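Local structure of uncharacterized protein (Acinetobacter baumannii, 5D66) at residues L40-R45 and D70-A76; L85-L89 and T120-A124. The protein is of unknown function but folds as a stack of ankyrin repeats, a scaffold that in other proteins commonly mediates protein-protein binding. All coordinates share one frame; numbering follows the deposited sequence. Where two conformers were deposited one is given.

Contact 1 of 2, residues L40-R45 and D70-A76; sequences LMVATR and DSPYLYA
Met-41, a selenomethionine, reaches across to the start of helix 72-79 and sets its selenium against the Ser-71 to Pro-72 peptide, with SE 3.4 Å from Ser-71 C. Its chain leaves with CG anti to the backbone N (chi1 -168°) then bends at chi2 and chi3, which turns the terminal methyl toward Tyr-75: Met-41 CE lies 3.5 Å from Tyr-75 CB, and the two side chains run nearly perpendicular.

On the buried side Pro-72 touches both Leu-40 and Thr-44, its CB 3.6 Å from Thr-44 OG1. Leu-40 CG and Pro-72 CG approach to 3.7 Å, while Thr-44 puts its CG2 methyl over the first turn of the partner helix, 3.6 Å from Pro-72 O. Thr-44 OG1 faces back to its own helix and donates to Leu-40 O at 2.9 Å; that carbonyl also accepts from Thr-44 N, the two donors arriving from opposite faces of its plane. Ser-71, the N-cap of helix 72-79, accepts at OG from Leu-74 N at 3.0 Å. The near-parallel packing, 8° between the short axes of 40-45 and 72-76, is consistent with the side-by-side stacking of helices in an ankyrin domain.

The other side is looser and hydrated. Arg-45 CG sits over the rim of one face of the Tyr-75 ring, and one water bridges Arg-45 NE to Asp-70 OD2, its oxygen lying in the guanidinium plane. A second water links Arg-45 O to Tyr-75 OH. The strongest partner of the guanidinium is Asp-66, by a salt bridge from NH2, which also bonds to Ser-37 OG.

With apolar contacts inside and water-mediated polar links outside, the chemistry suggests that association rests mainly on van der Waals packing, while the opposite charges of Arg-45 and Asp-70 probably add only a screened attraction.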
loop_
_atom_site.group_PDB
_atom_site.type_symbol
_atom_site.label_atom_id
_atom_site.label_comp_id
_atom_site.label_asym_id
_atom_site.label_seq_id
_atom_site.Cartn_x
_atom_site.Cartn_y
_atom_site.Cartn_z
ATOM N N LEU A 40 -13.513 9.975 -1.041
ATOM C CA LEU A 40 -12.642 9.013 -1.705
ATOM C C LEU A 40 -12.085 7.982 -0.709
ATOM O O LEU A 40 -11.966 6.813 -1.052
ATOM C CB LEU A 40 -11.496 9.736 -2.422
ATOM C CG LEU A 40 -10.445 8.807 -3.058
ATOM C CD1 LEU A 40 -11.058 7.885 -4.109
ATOM C CD2 LEU A 40 -9.295 9.613 -3.658
HETATM N N MSE A 41 -11.763 8.386 0.518
HETATM C CA MSE A 41 -11.325 7.417 1.522
HETATM C C MSE A 41 -12.435 6.402 1.797
HETATM O O MSE A 41 -12.168 5.181 1.848
HETATM C CB MSE A 41 -10.878 8.111 2.768
HETATM C CG MSE A 41 -10.158 7.159 3.719
HETATM SE SE MSE A 41 -8.449 6.459 3.062
HETATM C CE MSE A 41 -8.880 4.600 2.847
ATOM N N VAL A 42 -13.688 6.861 1.924
ATOM C CA VAL A 42 -14.831 5.971 2.118
ATOM C C VAL A 42 -14.954 4.985 0.971
ATOM O O VAL A 42 -15.108 3.764 1.170
ATOM C CB VAL A 42 -16.105 6.783 2.318
ATOM C CG1 VAL A 42 -17.332 5.897 2.326
ATOM C CG2 VAL A 42 -16.019 7.595 3.616
ATOM N N ALA A 43 -14.860 5.464 -0.270
ATOM C CA ALA A 43 -14.948 4.583 -1.444
ATOM C C ALA A 43 -13.822 3.572 -1.442
ATOM O O ALA A 43 -14.008 2.397 -1.777
ATOM C CB ALA A 43 -14.916 5.386 -2.721
ATOM N N THR A 44 -12.615 4.004 -1.076
ATOM C CA THR A 44 -11.449 3.137 -1.125
ATOM C C THR A 44 -11.542 2.030 -0.101
ATOM O O THR A 44 -11.223 0.866 -0.381
ATOM C CB THR A 44 -10.166 3.944 -0.989
ATOM O OG1 THR A 44 -10.071 4.877 -2.089
ATOM C CG2 THR A 44 -8.927 3.053 -1.054
ATOM N N ARG A 45 -11.981 2.338 1.116
ATOM C CA ARG A 45 -12.134 1.319 2.141
ATOM C C ARG A 45 -13.084 0.196 1.682
ATOM O O ARG A 45 -12.860 -0.979 2.039
ATOM C CB ARG A 45 -12.676 1.879 3.446
ATOM C CG ARG A 45 -11.747 2.852 4.151
ATOM C CD ARG A 45 -12.390 3.345 5.401
ATOM N NE ARG A 45 -11.720 4.486 6.023
ATOM C CZ ARG A 45 -12.312 5.638 6.353
ATOM N NH1 ARG A 45 -13.590 5.844 6.152
ATOM N NH2 ARG A 45 -11.596 6.543 6.980
ATOM N N ASP A 70 -4.354 6.623 7.274
ATOM C CA ASP A 70 -4.574 6.019 5.976
ATOM C C ASP A 70 -4.909 7.096 4.978
ATOM O O ASP A 70 -5.662 8.025 5.240
ATOM C CB ASP A 70 -5.703 5.000 6.007
ATOM C CG ASP A 70 -5.289 3.698 6.605
ATOM O OD1 ASP A 70 -4.083 3.333 6.607
ATOM O OD2 ASP A 70 -6.238 2.935 6.933
ATOM N N SER A 71 -4.408 6.932 3.764
ATOM C CA SER A 71 -4.838 7.660 2.569
ATOM C C SER A 71 -5.391 6.681 1.577
ATOM O O SER A 71 -5.105 5.460 1.645
ATOM C CB SER A 71 -3.712 8.453 1.920
ATOM O OG SER A 71 -2.747 7.541 1.408
ATOM N N PRO A 72 -6.084 7.159 0.544
ATOM C CA PRO A 72 -6.553 6.237 -0.503
ATOM C C PRO A 72 -5.412 5.396 -1.116
ATOM O O PRO A 72 -5.538 4.197 -1.256
ATOM C CB PRO A 72 -7.292 7.144 -1.495
ATOM C CG PRO A 72 -7.822 8.237 -0.570
ATOM C CD PRO A 72 -6.760 8.456 0.455
ATOM N N TYR A 73 -4.312 6.062 -1.478
ATOM C CA TYR A 73 -3.143 5.363 -2.017
ATOM C C TYR A 73 -2.611 4.328 -1.004
ATOM O O TYR A 73 -2.369 3.168 -1.346
ATOM C CB TYR A 73 -2.088 6.407 -2.396
ATOM C CG TYR A 73 -0.667 5.875 -2.374
ATOM C CD1 TYR A 73 -0.230 4.972 -3.319
ATOM C CD2 TYR A 73 0.211 6.249 -1.373
ATOM C CE1 TYR A 73 1.088 4.491 -3.270
ATOM C CE2 TYR A 73 1.512 5.786 -1.319
ATOM C CZ TYR A 73 1.925 4.862 -2.238
ATOM O OH TYR A 73 3.211 4.353 -2.196
ATOM N N LEU A 74 -2.323 4.760 0.231
ATOM C CA LEU A 74 -1.707 3.863 1.197
ATOM C C LEU A 74 -2.569 2.648 1.486
ATOM O O LEU A 74 -2.072 1.525 1.606
ATOM C CB LEU A 74 -1.347 4.584 2.481
ATOM C CG LEU A 74 -0.222 5.549 2.404
ATOM C CD1 LEU A 74 -0.243 6.517 3.605
ATOM C CD2 LEU A 74 1.104 4.813 2.419
ATOM N N TYR A 75 -3.868 2.863 1.644
ATOM C CA TYR A 75 -4.793 1.825 1.991
ATOM C C TYR A 75 -4.979 0.857 0.794
ATOM O O TYR A 75 -5.009 -0.366 0.962
ATOM C CB TYR A 75 -6.155 2.392 2.332
ATOM C CG TYR A 75 -7.129 1.427 2.934
ATOM C CD1 TYR A 75 -7.200 1.281 4.289
ATOM C CD2 TYR A 75 -7.986 0.686 2.164
ATOM C CE1 TYR A 75 -8.068 0.372 4.882
ATOM C CE2 TYR A 75 -8.850 -0.199 2.726
ATOM C CZ TYR A 75 -8.912 -0.356 4.099
ATOM O OH TYR A 75 -9.821 -1.227 4.687
ATOM N N ALA A 76 -5.108 1.388 -0.423
ATOM C CA ALA A 76 -5.267 0.524 -1.595
ATOM C C ALA A 76 -4.034 -0.371 -1.734
ATOM O O ALA A 76 -4.159 -1.564 -2.072
ATOM C CB ALA A 76 -5.509 1.307 -2.866
HETATM O O HOH W 1 -8.851 3.815 7.019
HETATM O O HOH W 2 -10.922 -3.026 3.309
#

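Contact 2 of 2, residues L85-L89 and T120-A124; sequences LRMTL and TLIAA
Leu-89 lays its CD1 methyl against the CG2 methyl of Thr-120, 3.6 Å away, where helices 82-90 and 115-124 stand side by side in the ankyrin-repeat stack. The short axes are 7° from parallel and 11.5 Å apart at closest approach, a wide spacing that side chains must bridge. Leu-89 forks toward two residues a turn apart: CD1 takes Thr-120, while CD2 meets Ala-124 CB at 4.0 Å.

Deeper in the interface, the two leucines Leu-85 and Leu-121 meet through their branch ends, CD2 to CD2 at 3.9 Å. Leu-85 has CG anti to the backbone N (chi1 176°), whereas Leu-121 has it anti to the carbonyl carbon (chi1 -68°), and from these different settings the two chains converge at a slant. Tyr-73, from contact 1, packs on both, continuing this apolar layer toward helix 72-79.

At the exposed margin the character changes. The extended chain of Arg-86 carries its guanidinium across to Thr-120, the two side chains crossing at about a right angle. The Thr-120 hydroxyl donates to Glu-116 O within its own helix, which probably fixes its rotation, and can still accept. The bond from Arg-86, seen in one of two conformers, is doubtful as well as weak: NH1 stands 2.9 Å from Thr-120 OG1, but the N-H...O angle is a strongly bent 120°.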
loop_
_atom_site.group_PDB
_atom_site.type_symbol
_atom_site.label_atom_id
_atom_site.label_comp_id
_atom_site.label_asym_id
_atom_site.label_seq_id
_atom_site.Cartn_x
_atom_site.Cartn_y
_atom_site.Cartn_z
ATOM N N LEU A 85 -5.459 1.333 -6.647
ATOM C CA LEU A 85 -4.063 1.728 -6.501
ATOM C C LEU A 85 -3.490 2.315 -7.807
ATOM O O LEU A 85 -2.824 3.360 -7.778
ATOM C CB LEU A 85 -3.224 0.544 -6.047
ATOM C CG LEU A 85 -1.751 0.811 -5.943
ATOM C CD1 LEU A 85 -1.470 1.841 -4.815
ATOM C CD2 LEU A 85 -0.958 -0.426 -5.709
ATOM N N ARG A 86 -3.736 1.637 -8.935
ATOM C CA ARG A 86 -3.229 2.118 -10.214
ATOM C C ARG A 86 -3.765 3.527 -10.511
ATOM O O ARG A 86 -3.032 4.351 -11.030
ATOM C CB ARG A 86 -3.508 1.159 -11.304
ATOM C CG ARG A 86 -2.738 -0.102 -11.203
ATOM C CD ARG A 86 -2.958 -0.947 -12.466
ATOM N NE ARG A 86 -2.713 -2.385 -12.306
ATOM C CZ ARG A 86 -1.513 -2.958 -12.155
ATOM N NH1 ARG A 86 -0.383 -2.243 -12.143
ATOM N NH2 ARG A 86 -1.422 -4.281 -12.040
HETATM N N MSE A 87 -5.024 3.774 -10.192
HETATM C CA MSE A 87 -5.578 5.117 -10.362
HETATM C C MSE A 87 -4.811 6.125 -9.537
HETATM O O MSE A 87 -4.473 7.247 -10.002
HETATM C CB MSE A 87 -7.047 5.186 -9.996
HETATM C CG MSE A 87 -7.961 4.288 -10.689
HETATM SE SE MSE A 87 -9.716 4.354 -9.815
HETATM C CE MSE A 87 -10.343 2.685 -10.533
ATOM N N THR A 88 -4.543 5.794 -8.281
ATOM C CA THR A 88 -3.800 6.722 -7.432
ATOM C C THR A 88 -2.390 7.018 -7.961
ATOM O O THR A 88 -1.899 8.146 -7.838
ATOM C CB THR A 88 -3.794 6.321 -5.939
ATOM O OG1 THR A 88 -2.899 5.254 -5.677
ATOM C CG2 THR A 88 -5.133 6.019 -5.376
ATOM N N LEU A 89 -1.741 5.981 -8.493
ATOM C CA LEU A 89 -0.410 6.140 -9.033
ATOM C C LEU A 89 -0.326 7.065 -10.250
ATOM O O LEU A 89 0.680 7.656 -10.511
ATOM C CB LEU A 89 0.224 4.766 -9.320
ATOM C CG LEU A 89 0.488 3.880 -8.113
ATOM C CD1 LEU A 89 0.886 2.478 -8.562
ATOM C CD2 LEU A 89 1.584 4.446 -7.294
ATOM N N THR A 120 3.802 -3.763 -8.878
ATOM C CA THR A 120 3.317 -2.454 -9.280
ATOM C C THR A 120 4.012 -1.342 -8.527
ATOM O O THR A 120 4.410 -0.319 -9.127
ATOM C CB THR A 120 1.807 -2.401 -9.117
ATOM O OG1 THR A 120 1.177 -3.361 -10.021
ATOM C CG2 THR A 120 1.209 -1.027 -9.414
ATOM N N LEU A 121 4.117 -1.474 -7.220
ATOM C CA LEU A 121 4.755 -0.468 -6.391
ATOM C C LEU A 121 6.243 -0.352 -6.623
ATOM O O LEU A 121 6.786 0.737 -6.602
ATOM C CB LEU A 121 4.392 -0.687 -4.929
ATOM C CG LEU A 121 2.902 -0.420 -4.593
ATOM C CD1 LEU A 121 2.632 -0.940 -3.180
ATOM C CD2 LEU A 121 2.533 1.003 -4.657
ATOM N N ILE A 122 6.925 -1.502 -6.818
ATOM C CA ILE A 122 8.314 -1.468 -7.211
ATOM C C ILE A 122 8.486 -0.671 -8.510
ATOM O O ILE A 122 9.354 0.204 -8.612
ATOM C CB ILE A 122 8.898 -2.881 -7.349
ATOM C CG1 ILE A 122 9.059 -3.536 -5.967
ATOM C CG2 ILE A 122 10.220 -2.839 -8.070
ATOM C CD1 ILE A 122 9.369 -5.024 -6.064
ATOM N N ALA A 123 7.669 -1.001 -9.499
ATOM C CA ALA A 123 7.748 -0.353 -10.810
ATOM C C ALA A 123 7.503 1.149 -10.714
ATOM O O ALA A 123 8.110 1.919 -11.475
ATOM C CB ALA A 123 6.770 -0.964 -11.799
ATOM N N ALA A 124 6.602 1.563 -9.810
ATOM C CA ALA A 124 6.308 2.962 -9.635
ATOM C C ALA A 124 7.427 3.786 -8.998
ATOM O O ALA A 124 7.463 4.993 -9.148
ATOM C CB ALA A 124 5.037 3.139 -8.789
#

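Overall arrangement
From the N terminus, contact 1 closes first: the chain leaves 40-45, runs through helix 49-57 and a loop, and returns at 70-76 alongside its starting helix. Contact 2 opens afterwards at 85-89 and closes at 120-124, with helix 106-111 in the intervening span. The two are therefore in series, neither nested nor crossed, their centres 14 Å apart. Helix 72-79 and the next helix, 82-90, join them directly: Tyr-73 CB lies 3.6 Å from Thr-88 OG1, and Ala-76 CB lies 3.8 Å from Leu-85 N. Together they tie helices 39-45, 72-79, 82-90 and 115-124 into one continuous portion of the ankyrin stack.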